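Local atomic coordinates of chloromuconate cycloisomerase (Rhodococcus opacus, PDB entry 4M0X), a protein that is a manganese-binding member of the enolase superfamily, built from an N-terminal alpha+beta capping domain and a C-terminal barrel domain. Residues 243-248 with 267-272; 128-133 with 348-353; 32-37 with 61-66; 139-144 with 162-167; 45-50 with 111-116. One frame throughout, in Å; residues are numbered along the deposited sequence.

Interaction 1 (243-248 with 267-272); sequences PIMADE and AFAIKI. With MN (manganese (II) ion), chain C.
Met-245, its CG anti to the backbone N (chi1 175°), lays that atom alongside Ala-267 and Ala-269, reaching Ala-269 CB at 4.1 Å; alanine methyls are small enough for the thioether chain to lie against the neighbouring strand. On the other face Ala-246 CB meets Phe-268 CD1 at 4.3 Å, obliquely to the ring. Three parallel-strand hydrogen bonds alternate: Ala-267 N to Ile-244 O, Ala-246 N to Ala-267 O and Ala-269 N to Ala-246 O.

Asp-247 OD2 binds manganese at 2.2 Å, and the Lys-271 side chain, kinked in its outer half, comes in at roughly a right angle to that of Asp-247 and forms a salt bridge through NZ. NZ meets OD2 at 2.9 Å from above the carboxylate plane, with a weaker bond to OD1, and Ala-299 O also holds it. Asp-196 and Glu-222 also bind the metal; two waters on it donate to Glu-248, OE1 taking one and OE2 the other, which probably orients them. Strands 244-246 and 267-270, a beta-alpha-beta crossover through helix 253-262, are neighbours in the modified TIM barrel between strands 220-222 and 294-297, with Asp-247 and Lys-271 just past their C-terminal ends and helix 278-291 on Phe-268.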
# COMPACT_ATOMS: atom_id res chain seq x y z
N PRO A 243 23.54 -4.90 5.64
CA PRO A 243 22.87 -3.66 5.23
C PRO A 243 23.36 -3.05 3.92
O PRO A 243 24.48 -3.31 3.47
CB PRO A 243 23.16 -2.70 6.40
CG PRO A 243 24.38 -3.25 7.06
CD PRO A 243 24.28 -4.75 6.90
N ILE A 244 22.52 -2.19 3.36
CA ILE A 244 22.76 -1.48 2.12
C ILE A 244 22.91 0.02 2.42
O ILE A 244 22.04 0.64 3.06
CB ILE A 244 21.53 -1.65 1.19
CG1 ILE A 244 21.23 -3.12 0.96
CG2 ILE A 244 21.70 -0.93 -0.14
CD1 ILE A 244 22.36 -3.84 0.27
N MET A 245 23.98 0.62 1.90
CA MET A 245 24.19 2.05 2.03
C MET A 245 23.99 2.83 0.73
O MET A 245 24.54 2.50 -0.31
CB MET A 245 25.59 2.26 2.53
CG MET A 245 26.07 3.69 2.64
SD MET A 245 27.37 3.73 3.90
CE MET A 245 28.69 2.76 3.18
N ALA A 246 23.20 3.89 0.82
CA ALA A 246 23.05 4.83 -0.25
C ALA A 246 24.23 5.78 -0.26
O ALA A 246 24.66 6.27 0.80
CB ALA A 246 21.77 5.60 -0.07
N ASP A 247 24.76 6.04 -1.45
CA ASP A 247 25.78 7.05 -1.64
C ASP A 247 25.25 7.94 -2.76
O ASP A 247 24.55 8.93 -2.47
CB ASP A 247 27.14 6.43 -1.96
CG ASP A 247 28.20 7.48 -2.36
OD1 ASP A 247 27.92 8.70 -2.21
OD2 ASP A 247 29.29 7.10 -2.83
N GLU A 248 25.52 7.57 -4.02
CA GLU A 248 25.00 8.28 -5.20
C GLU A 248 23.49 8.57 -5.12
O GLU A 248 23.01 9.50 -5.76
CB GLU A 248 25.21 7.45 -6.48
CG GLU A 248 26.61 7.40 -7.06
CD GLU A 248 27.44 6.30 -6.42
OE1 GLU A 248 27.11 5.83 -5.28
OE2 GLU A 248 28.44 5.90 -7.07
N ALA A 267 21.65 2.73 5.40
CA ALA A 267 22.49 3.86 5.78
C ALA A 267 22.68 4.95 4.72
O ALA A 267 22.35 4.79 3.55
CB ALA A 267 23.83 3.37 6.25
N PHE A 268 23.22 6.08 5.16
CA PHE A 268 23.66 7.14 4.27
C PHE A 268 25.17 7.23 4.29
O PHE A 268 25.79 7.10 5.34
CB PHE A 268 23.04 8.49 4.65
CG PHE A 268 21.55 8.54 4.47
CD1 PHE A 268 20.90 7.60 3.67
CD2 PHE A 268 20.80 9.52 5.07
CE1 PHE A 268 19.53 7.64 3.50
CE2 PHE A 268 19.44 9.61 4.88
CZ PHE A 268 18.80 8.66 4.10
N ALA A 269 25.77 7.44 3.12
CA ALA A 269 27.15 7.89 3.06
C ALA A 269 27.06 9.41 3.04
O ALA A 269 26.50 9.98 2.12
CB ALA A 269 27.81 7.36 1.81
N ILE A 270 27.57 10.06 4.08
CA ILE A 270 27.51 11.51 4.15
C ILE A 270 28.79 12.14 3.59
O ILE A 270 29.90 11.67 3.89
CB ILE A 270 27.26 11.97 5.59
CG1 ILE A 270 26.02 11.27 6.17
CG2 ILE A 270 27.15 13.50 5.66
CD1 ILE A 270 24.69 11.72 5.60
N LYS A 271 28.65 13.19 2.77
CA LYS A 271 29.77 13.80 2.04
C LYS A 271 29.34 15.19 1.69
O LYS A 271 28.25 15.35 1.19
CB LYS A 271 30.03 13.11 0.71
CG LYS A 271 30.72 11.76 0.73
CD LYS A 271 31.30 11.47 -0.66
CE LYS A 271 30.40 10.60 -1.51
NZ LYS A 271 30.92 9.21 -1.64
N ILE A 272 30.21 16.19 1.92
CA ILE A 272 29.85 17.57 1.64
C ILE A 272 29.66 17.94 0.15
O ILE A 272 28.58 18.41 -0.22
CB ILE A 272 30.79 18.56 2.36
CG1 ILE A 272 30.55 18.48 3.86
CG2 ILE A 272 30.51 20.00 1.93
CD1 ILE A 272 31.39 19.44 4.66
MN MN C . 30.64 5.34 -3.00
O HOH W 1 30.90 6.14 -5.35
O HOH W 2 28.98 4.46 -4.19

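Interaction 2 (128-133 with 348-353); sequences GGLRRK and LLIPTG
Lys-133 and Ile-350 bring the two backbones together, their CA atoms 5.6 Å apart. Ile-350 N gives a nearly straight hydrogen bond to Lys-133 O, at 3.0 Å and 174°, with the donor tilted somewhat from the carbonyl plane. Leu-348 bonds in turn to Ile-135, so this link extends by one step the antiparallel pairing of strand 347-349 with strand 134-141. Away from it the backbones diverge, and side chains take over.

Ile-350 points toward the loop. Its chi1 of -63° turns CG1 toward residues 128-133, where CD1 lies near the Arg-132 carbonyl, and CG2 faces Leu-130. Leu-130 CD2 lies 3.7 Å from Ile-350 CG2 and 4.0 Å from Ile-350 CD1, the two side chains running antiparallel alongside each other. Branched aliphatic groups suit this place because their methyls meet without needing polar partners.

In fold terms, residues 128-133 form the linker from the helices of the capping domain to the first strand of the modified TIM barrel, and Gly-128 closes helix 123-126 with positive phi in a Schellman motif. Arg-132 runs its aliphatic stem past Ile-350, with CG 4.4 Å from Ile-350 CD1, while its guanidinium NH1 bonds to Met-317 O. Lys-133, its side chain directed away from residues 348-353, is exposed, as suits a charged chain, whereas Ile-350 also packs on Gln-312 of helix 304-316.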
# COMPACT_ATOMS: atom_id res chain seq x y z
N GLY A 128 27.57 23.39 16.99
CA GLY A 128 27.22 22.74 18.25
C GLY A 128 28.31 21.87 18.89
O GLY A 128 28.04 21.18 19.87
N GLY A 129 29.53 21.92 18.37
CA GLY A 129 30.67 21.34 19.08
C GLY A 129 30.95 19.88 18.73
O GLY A 129 30.03 19.13 18.41
N LEU A 130 32.22 19.48 18.79
CA LEU A 130 32.61 18.11 18.47
C LEU A 130 31.98 17.16 19.46
O LEU A 130 31.83 17.52 20.62
CB LEU A 130 34.12 17.94 18.53
CG LEU A 130 35.06 18.60 17.52
CD1 LEU A 130 36.49 18.45 18.02
CD2 LEU A 130 34.89 18.00 16.15
N ARG A 131 31.61 15.96 19.01
CA ARG A 131 31.25 14.84 19.89
C ARG A 131 32.34 13.78 19.96
O ARG A 131 32.17 12.76 20.62
CB ARG A 131 29.99 14.19 19.43
CG ARG A 131 28.93 15.24 19.19
CD ARG A 131 27.59 14.58 19.21
NE ARG A 131 26.67 15.43 18.50
CZ ARG A 131 25.35 15.34 18.62
NH1 ARG A 131 24.81 14.45 19.45
NH2 ARG A 131 24.58 16.14 17.90
N ARG A 132 33.45 14.00 19.28
CA ARG A 132 34.58 13.09 19.36
C ARG A 132 35.76 13.83 18.79
O ARG A 132 35.59 14.72 17.95
CB ARG A 132 34.28 11.77 18.62
CG ARG A 132 33.94 11.90 17.13
CD ARG A 132 33.36 10.64 16.49
NE ARG A 132 31.95 10.35 16.87
CZ ARG A 132 30.85 11.03 16.51
NH1 ARG A 132 30.86 12.13 15.77
NH2 ARG A 132 29.67 10.60 16.92
N LYS A 133 36.96 13.50 19.27
CA LYS A 133 38.19 14.20 18.82
C LYS A 133 38.95 13.41 17.75
O LYS A 133 39.78 13.96 17.03
CB LYS A 133 39.11 14.55 20.01
CG LYS A 133 38.42 15.35 21.11
CD LYS A 133 39.40 16.27 21.84
CE LYS A 133 38.77 16.97 23.05
NZ LYS A 133 38.28 16.01 24.07
N LEU A 348 42.03 9.46 12.15
CA LEU A 348 42.12 10.88 11.85
C LEU A 348 41.95 11.66 13.14
O LEU A 348 41.06 11.34 13.94
CB LEU A 348 41.05 11.27 10.83
CG LEU A 348 40.90 12.76 10.50
CD1 LEU A 348 42.16 13.34 9.88
CD2 LEU A 348 39.69 12.93 9.59
N LEU A 349 42.81 12.66 13.36
CA LEU A 349 42.60 13.62 14.44
C LEU A 349 41.83 14.81 13.86
O LEU A 349 42.23 15.34 12.83
CB LEU A 349 43.93 14.10 14.98
CG LEU A 349 45.12 13.26 15.40
CD1 LEU A 349 46.17 14.26 15.85
CD2 LEU A 349 44.84 12.26 16.52
N ILE A 350 40.75 15.24 14.49
CA ILE A 350 39.95 16.32 13.89
C ILE A 350 40.57 17.72 14.03
O ILE A 350 40.89 18.19 15.14
CB ILE A 350 38.49 16.31 14.41
CG1 ILE A 350 37.78 15.00 14.02
CG2 ILE A 350 37.72 17.53 13.89
CD1 ILE A 350 36.65 14.59 14.92
N PRO A 351 40.74 18.43 12.90
CA PRO A 351 41.28 19.78 13.05
C PRO A 351 40.45 20.63 14.02
O PRO A 351 39.20 20.53 14.04
CB PRO A 351 41.24 20.33 11.61
CG PRO A 351 41.40 19.11 10.78
CD PRO A 351 40.55 18.08 11.49
N THR A 352 41.15 21.45 14.80
CA THR A 352 40.57 22.23 15.88
C THR A 352 40.83 23.73 15.67
O THR A 352 40.21 24.57 16.32
CB THR A 352 41.11 21.79 17.27
OG1 THR A 352 42.55 21.79 17.28
CG2 THR A 352 40.62 20.40 17.65
N GLY A 353 41.76 24.05 14.77
CA GLY A 353 42.14 25.45 14.51
C GLY A 353 40.93 26.24 14.05
O GLY A 353 39.88 25.66 13.82

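Interaction 3 (32-37 with 61-66); sequences SIVLVR and ESVETI
Val-34 faces the first turn of helix 63-74 and places one methyl, CG2, against both Val-63 and Ile-66. That methyl lies 3.8 Å from Val-63 CB and 3.7 Å from Ile-66 CG2. Val-34 and Ile-66 meet flank to flank, their branches pointing opposite ways. The torsion of Val-34 explains the choice of methyl: CG1 is anti to the backbone N (chi1 -179°), and CG2, anti to the carbonyl carbon, is the branch presented to the helix. Val-63 lies over the start of segment 32-37, its CG1 3.9 Å from Ser-32 CB and beside the carbonyl of that residue. Beta-branched residues suit Val-34, Val-63 and Ile-66, giving broad, stiff surfaces close to the backbone; Ser-32, at the partly exposed end, turns its hydroxyl to Asp-14.

The helix start is fixed by Ser-62 at the N-cap, whose OG accepts from Thr-65 N at 3.1 Å. Ser-62 O is gripped twice, by Ile-66 N at 2.7 Å and by Thr-65 OG1 at 3.2 Å. These bonds fix the first turn, and Val-63 and Ile-66, three residues apart, lie on its strand-facing side. Thr-65 and Glu-64 on the outer side meet a neighbouring subunit. This is the helix-on-sheet packing of the N-terminal capping domain of the enolase superfamily: Val-63 leans on Ile-12 of strand 5-17, Val-34 and Ile-66 on Ala-50 of strand 45-51, and Ile-66 also on Val-102 of helix 101-118.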
# COMPACT_ATOMS: atom_id res chain seq x y z
N SER A 32 42.59 16.29 -8.44
CA SER A 32 42.32 17.54 -9.11
C SER A 32 41.22 18.25 -8.40
O SER A 32 40.15 17.68 -8.17
CB SER A 32 41.92 17.29 -10.56
OG SER A 32 43.07 17.10 -11.37
N ILE A 33 41.48 19.48 -8.00
CA ILE A 33 40.51 20.25 -7.25
C ILE A 33 40.43 21.64 -7.84
O ILE A 33 41.36 22.08 -8.53
CB ILE A 33 40.86 20.33 -5.74
CG1 ILE A 33 41.99 21.32 -5.49
CG2 ILE A 33 41.21 18.94 -5.18
CD1 ILE A 33 42.19 21.68 -4.03
N VAL A 34 39.32 22.31 -7.61
CA VAL A 34 39.29 23.74 -7.81
C VAL A 34 39.48 24.30 -6.41
O VAL A 34 38.72 23.97 -5.50
CB VAL A 34 37.95 24.21 -8.44
CG1 VAL A 34 37.96 25.71 -8.67
CG2 VAL A 34 37.70 23.50 -9.76
N LEU A 35 40.50 25.13 -6.19
CA LEU A 35 40.58 25.81 -4.89
C LEU A 35 39.86 27.17 -4.87
O LEU A 35 40.26 28.07 -5.59
CB LEU A 35 42.01 25.94 -4.37
CG LEU A 35 41.91 26.60 -2.99
CD1 LEU A 35 42.04 25.55 -1.91
CD2 LEU A 35 42.92 27.71 -2.80
N VAL A 36 38.80 27.30 -4.08
CA VAL A 36 38.06 28.58 -4.03
C VAL A 36 38.56 29.46 -2.90
O VAL A 36 38.92 28.97 -1.83
CB VAL A 36 36.55 28.39 -3.92
CG1 VAL A 36 35.87 29.70 -3.50
CG2 VAL A 36 36.01 27.92 -5.25
N ARG A 37 38.62 30.77 -3.18
CA ARG A 37 39.10 31.73 -2.20
C ARG A 37 38.19 32.89 -2.14
O ARG A 37 37.77 33.42 -3.17
CB ARG A 37 40.48 32.21 -2.55
CG ARG A 37 41.52 31.16 -2.27
CD ARG A 37 42.78 31.57 -2.99
NE ARG A 37 43.62 32.39 -2.13
CZ ARG A 37 44.74 32.95 -2.53
NH1 ARG A 37 45.13 32.79 -3.79
NH2 ARG A 37 45.44 33.68 -1.67
N GLU A 61 30.01 16.72 -12.81
CA GLU A 61 30.78 17.93 -12.59
C GLU A 61 32.22 17.58 -12.90
O GLU A 61 32.62 16.42 -12.75
CB GLU A 61 30.60 18.44 -11.15
CG GLU A 61 29.13 18.74 -10.81
CD GLU A 61 28.93 19.74 -9.66
OE1 GLU A 61 29.36 20.92 -9.80
OE2 GLU A 61 28.29 19.37 -8.65
N SER A 62 32.98 18.57 -13.39
CA SER A 62 34.43 18.46 -13.63
C SER A 62 35.17 19.69 -13.12
O SER A 62 34.61 20.78 -13.08
CB SER A 62 34.72 18.31 -15.12
OG SER A 62 34.57 19.55 -15.80
N VAL A 63 36.45 19.55 -12.76
CA VAL A 63 37.18 20.73 -12.30
C VAL A 63 37.12 21.90 -13.31
O VAL A 63 37.05 23.05 -12.91
CB VAL A 63 38.64 20.45 -11.89
CG1 VAL A 63 38.69 19.52 -10.70
CG2 VAL A 63 39.45 19.92 -13.06
N GLU A 64 37.11 21.58 -14.61
CA GLU A 64 37.14 22.59 -15.65
C GLU A 64 35.83 23.34 -15.67
O GLU A 64 35.82 24.55 -15.74
CB GLU A 64 37.45 21.98 -17.03
CG GLU A 64 38.87 21.45 -17.20
CD GLU A 64 39.07 20.08 -16.59
OE1 GLU A 64 38.10 19.54 -15.99
OE2 GLU A 64 40.19 19.52 -16.72
N THR A 65 34.71 22.62 -15.59
CA THR A 65 33.40 23.26 -15.64
C THR A 65 33.02 23.86 -14.31
O THR A 65 32.22 24.82 -14.26
CB THR A 65 32.29 22.31 -16.07
OG1 THR A 65 32.11 21.31 -15.05
CG2 THR A 65 32.63 21.67 -17.38
N ILE A 66 33.58 23.31 -13.23
CA ILE A 66 33.31 23.88 -11.91
C ILE A 66 33.81 25.31 -11.89
O ILE A 66 33.04 26.22 -11.56
CB ILE A 66 33.91 23.07 -10.74
CG1 ILE A 66 33.03 21.88 -10.41
CG2 ILE A 66 34.06 23.93 -9.50
CD1 ILE A 66 33.87 20.77 -9.79

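Interaction 4 (139-144 with 162-167); sequences WAFSAG and RSFKFK
Phe-141 sits at the corner of an aromatic cluster, touching Phe-166 through CD2 and Phe-164 through CZ, and this is the dense part of the parallel strand pair. Its CD2 stands over one face of the Phe-166 ring, toward the rim, 3.4 Å from Phe-166 CE1; the planes are oblique, at 48°, and the centroids 4.9 Å apart. Against Phe-164 the ring is almost parallel, at 2°, yet slid so far aside that the two barely overlap and touch through Phe-141 CZ and Phe-164 CD2 at 3.8 Å. Their positions along the strands put all three on one face of the sheet; chi1 -56° turns the Phe-141 ring toward the other two. Flat, bulky rings suit this layer, which is buried under helices.

The other face is slimmer and more polar. Ala-140 CB touches Lys-165 CB at 3.7 Å, and its small methyl lies beside the extended lysine chain, which ends in salt bridges to Glu-222 and Glu-325; the lysine side chain comes within about 4 Å of the manganese.

The pairing is looser toward the C-terminal ends: the Phe-141 N bond to Lys-165 O is weak, Lys-167 N to Phe-141 O is 3.3 Å, and a water then bridges Ser-142 O and Lys-167 O, donating to both, where Ala-143 is partly exposed. Helix 146-159 links the strands as a beta-alpha-beta crossover and covers Phe-141 and Phe-164, helix 173-183 covers Phe-166, and strand 192-196 flanks strand 163-167.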
# COMPACT_ATOMS: atom_id res chain seq x y z
N TRP A 139 39.97 2.09 5.44
CA TRP A 139 40.89 2.08 4.33
C TRP A 139 40.26 1.51 3.08
O TRP A 139 39.79 0.36 3.07
CB TRP A 139 42.15 1.25 4.64
CG TRP A 139 43.14 1.40 3.52
CD1 TRP A 139 43.40 0.50 2.54
CD2 TRP A 139 43.93 2.56 3.22
NE1 TRP A 139 44.31 1.01 1.66
CE2 TRP A 139 44.66 2.28 2.05
CE3 TRP A 139 44.09 3.82 3.84
CZ2 TRP A 139 45.56 3.19 1.49
CZ3 TRP A 139 44.98 4.73 3.28
CH2 TRP A 139 45.71 4.41 2.12
N ALA A 140 40.25 2.29 2.01
CA ALA A 140 39.68 1.83 0.76
C ALA A 140 40.74 1.39 -0.24
O ALA A 140 41.45 2.22 -0.83
CB ALA A 140 38.70 2.85 0.17
N PHE A 141 40.82 0.07 -0.41
CA PHE A 141 41.54 -0.52 -1.51
C PHE A 141 41.04 -0.02 -2.86
O PHE A 141 39.85 0.23 -3.07
CB PHE A 141 41.36 -2.01 -1.48
CG PHE A 141 41.77 -2.64 -0.20
CD1 PHE A 141 43.06 -2.44 0.30
CD2 PHE A 141 40.88 -3.45 0.52
CE1 PHE A 141 43.44 -3.03 1.49
CE2 PHE A 141 41.26 -4.06 1.70
CZ PHE A 141 42.55 -3.85 2.18
N SER A 142 41.98 0.09 -3.79
CA SER A 142 41.72 0.39 -5.18
C SER A 142 41.21 -0.89 -5.88
O SER A 142 41.24 -1.99 -5.29
CB SER A 142 43.03 0.87 -5.79
OG SER A 142 42.87 1.25 -7.13
N ALA A 143 40.75 -0.77 -7.13
CA ALA A 143 40.31 -1.97 -7.87
C ALA A 143 41.48 -2.81 -8.43
O ALA A 143 41.27 -3.74 -9.21
CB ALA A 143 39.31 -1.61 -8.95
N GLY A 144 42.70 -2.50 -8.01
CA GLY A 144 43.88 -3.23 -8.47
C GLY A 144 43.75 -4.74 -8.31
O GLY A 144 42.69 -5.26 -7.91
N ARG A 162 41.00 -1.48 11.36
CA ARG A 162 40.16 -2.66 11.50
C ARG A 162 38.89 -2.49 10.63
O ARG A 162 37.85 -3.13 10.88
CB ARG A 162 39.80 -2.86 12.97
N SER A 163 38.97 -1.61 9.63
CA SER A 163 37.82 -1.30 8.79
C SER A 163 38.22 -1.04 7.34
O SER A 163 39.13 -0.24 7.07
CB SER A 163 37.05 -0.11 9.38
OG SER A 163 35.71 -0.12 8.95
N PHE A 164 37.56 -1.72 6.40
CA PHE A 164 37.98 -1.67 4.98
C PHE A 164 36.86 -1.52 3.94
O PHE A 164 35.69 -1.84 4.19
CB PHE A 164 38.86 -2.88 4.62
CG PHE A 164 39.96 -3.11 5.60
CD1 PHE A 164 39.73 -3.86 6.76
CD2 PHE A 164 41.19 -2.51 5.42
CE1 PHE A 164 40.73 -4.03 7.70
CE2 PHE A 164 42.20 -2.67 6.36
CZ PHE A 164 41.97 -3.44 7.50
N LYS A 165 37.26 -1.02 2.77
CA LYS A 165 36.36 -0.85 1.65
C LYS A 165 37.06 -1.36 0.43
O LYS A 165 38.25 -1.07 0.23
CB LYS A 165 36.02 0.63 1.45
CG LYS A 165 34.83 0.90 0.55
CD LYS A 165 34.50 2.38 0.63
CE LYS A 165 33.59 2.80 -0.50
NZ LYS A 165 33.69 4.26 -0.75
N PHE A 166 36.32 -2.11 -0.39
CA PHE A 166 36.80 -2.56 -1.68
C PHE A 166 36.11 -1.79 -2.77
O PHE A 166 34.87 -1.79 -2.86
CB PHE A 166 36.50 -4.04 -1.89
CG PHE A 166 37.41 -4.94 -1.13
CD1 PHE A 166 38.59 -5.37 -1.70
CD2 PHE A 166 37.09 -5.34 0.14
CE1 PHE A 166 39.44 -6.19 -0.99
CE2 PHE A 166 37.91 -6.18 0.85
CZ PHE A 166 39.09 -6.60 0.29
N LYS A 167 36.90 -1.11 -3.59
CA LYS A 167 36.31 -0.32 -4.66
C LYS A 167 36.04 -1.34 -5.75
O LYS A 167 36.86 -2.22 -5.97
CB LYS A 167 37.24 0.82 -5.09
CG LYS A 167 36.53 2.15 -5.32
CD LYS A 167 36.67 3.13 -4.14
CE LYS A 167 35.35 3.85 -3.77
NZ LYS A 167 34.29 4.00 -4.83
O HOH W 3 38.95 -3.10 -4.48

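Interaction 5 (45-50 with 111-116); sequences EGIGEA and LWDDRE. Unlike the reference sequence in segment 111-116: Asp-113 (reference Thr), Asp-114 (reference Ser), Arg-115 (reference Ala).
Asp-113 swings its CG away from its own backbone N (chi1 -171°), with chi2 turning the carboxylate so that OD2 reaches the backbone of Ile-47. The setting is the alpha+beta capping domain of the enolase superfamily, where helix 101-118 packs on the antiparallel sheet; here the helix runs at 146° to strand 45-50, with the axes of the two short segments 5.9 Å apart. Ile-47 N donates to Asp-113 OD2 at 3.0 Å with an angle of 164°, approaching from above the carboxylate plane. The same oxygen also takes a salt bridge from Arg-117, while OD1 bonds to Ser-356, so both ends of this buried carboxylate have partners.

Gly-46, without a side chain, allows the closest CA-to-CA approach, its CA 4.0 Å from Asp-114 CA. Asp-114 runs past the strand start and spends its charge on Arg-118. Residues 113 to 115 differ from the reference sequence. The Ile-47 side chain leaves the strand away from the helix and packs on Val-305 and Leu-360, a fitting place for an apolar chain. Even so, Ile-47 CG1 lies 3.6 Å from Asp-113 OD2.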
# COMPACT_ATOMS: atom_id res chain seq x y z
N GLU A 45 40.10 35.84 4.92
CA GLU A 45 40.07 34.91 3.82
C GLU A 45 39.48 33.56 4.23
O GLU A 45 39.77 33.05 5.32
CB GLU A 45 41.47 34.73 3.26
CG GLU A 45 41.49 34.29 1.81
CD GLU A 45 42.39 35.16 0.93
OE1 GLU A 45 42.94 34.59 -0.04
OE2 GLU A 45 42.54 36.39 1.18
N GLY A 46 38.64 33.01 3.37
CA GLY A 46 38.25 31.61 3.49
C GLY A 46 38.62 30.79 2.27
O GLY A 46 38.66 31.28 1.16
N ILE A 47 38.87 29.51 2.48
CA ILE A 47 39.14 28.58 1.37
C ILE A 47 38.10 27.45 1.31
O ILE A 47 37.62 26.97 2.33
CB ILE A 47 40.58 28.03 1.45
CG1 ILE A 47 40.85 27.34 2.79
CG2 ILE A 47 41.60 29.15 1.27
CD1 ILE A 47 42.15 26.56 2.83
N GLY A 48 37.74 27.06 0.10
CA GLY A 48 36.90 25.89 -0.13
C GLY A 48 37.54 25.05 -1.23
O GLY A 48 38.43 25.51 -1.97
N GLU A 49 37.09 23.81 -1.35
CA GLU A 49 37.57 22.94 -2.39
C GLU A 49 36.37 22.41 -3.18
O GLU A 49 35.34 22.06 -2.60
CB GLU A 49 38.41 21.85 -1.73
CG GLU A 49 38.47 20.50 -2.42
CD GLU A 49 39.44 19.53 -1.72
OE1 GLU A 49 39.91 19.81 -0.63
OE2 GLU A 49 39.74 18.47 -2.28
N ALA A 50 36.46 22.40 -4.50
CA ALA A 50 35.58 21.54 -5.31
C ALA A 50 36.34 20.26 -5.73
O ALA A 50 37.43 20.32 -6.30
CB ALA A 50 35.05 22.27 -6.53
N LEU A 111 32.92 30.02 2.54
CA LEU A 111 32.16 30.91 3.38
C LEU A 111 32.14 30.54 4.86
O LEU A 111 32.28 31.43 5.73
CB LEU A 111 30.75 31.03 2.87
CG LEU A 111 30.37 32.30 2.14
CD1 LEU A 111 31.55 33.18 1.76
CD2 LEU A 111 29.52 31.90 0.95
N TRP A 112 31.96 29.26 5.17
CA TRP A 112 32.03 28.82 6.57
C TRP A 112 33.45 28.91 7.15
O TRP A 112 33.64 29.34 8.30
CB TRP A 112 31.49 27.41 6.73
CG TRP A 112 30.00 27.28 6.73
CD1 TRP A 112 29.25 26.57 5.84
CD2 TRP A 112 29.08 27.79 7.70
NE1 TRP A 112 27.92 26.63 6.17
CE2 TRP A 112 27.78 27.38 7.32
CE3 TRP A 112 29.23 28.56 8.87
CZ2 TRP A 112 26.63 27.72 8.04
CZ3 TRP A 112 28.07 28.89 9.59
CH2 TRP A 112 26.79 28.46 9.17
N ASP A 113 34.45 28.51 6.38
CA ASP A 113 35.85 28.71 6.78
C ASP A 113 36.17 30.19 7.15
O ASP A 113 36.76 30.48 8.19
CB ASP A 113 36.75 28.23 5.64
CG ASP A 113 38.21 28.19 6.02
OD1 ASP A 113 38.59 27.34 6.86
OD2 ASP A 113 38.99 28.98 5.46
N ASP A 114 35.76 31.11 6.28
CA ASP A 114 35.79 32.56 6.53
C ASP A 114 35.13 32.88 7.88
O ASP A 114 35.68 33.63 8.71
CB ASP A 114 35.04 33.26 5.38
CG ASP A 114 35.39 34.76 5.22
OD1 ASP A 114 36.34 35.27 5.86
OD2 ASP A 114 34.70 35.45 4.41
N ARG A 115 33.96 32.29 8.12
CA ARG A 115 33.21 32.61 9.31
C ARG A 115 34.02 32.21 10.53
O ARG A 115 34.38 33.06 11.35
CB ARG A 115 31.87 31.90 9.28
CG ARG A 115 30.79 32.67 10.00
CD ARG A 115 30.33 33.86 9.18
NE ARG A 115 29.64 34.78 10.06
CZ ARG A 115 30.24 35.65 10.87
NH1 ARG A 115 31.56 35.75 10.91
NH2 ARG A 115 29.51 36.42 11.67
N GLU A 116 34.34 30.92 10.60
CA GLU A 116 35.20 30.36 11.64
C GLU A 116 36.45 31.18 11.91
O GLU A 116 36.87 31.35 13.04

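Overall arrangement
Interactions 1 and 4 are buried parallel strand pairs of the same barrel sheet. Interaction 1 is apolar on both faces and meets the metal past its strand ends, whereas interaction 4 has an aromatic face and a lysine-bearing one that points to the manganese site. Interaction 2, at the antiparallel edge of that sheet, is only partly buried and relies on one backbone bond and a few aliphatic contacts. Interactions 3 and 5, in the capping domain, join helices to adjacent strands, which touch through a probable hydrogen bond from Val-36 N to Gly-48 O. Interaction 3 is held by aliphatic branches, interaction 5 by a buried carboxylate; interactions 2 and 5 border the same neighbouring subunit.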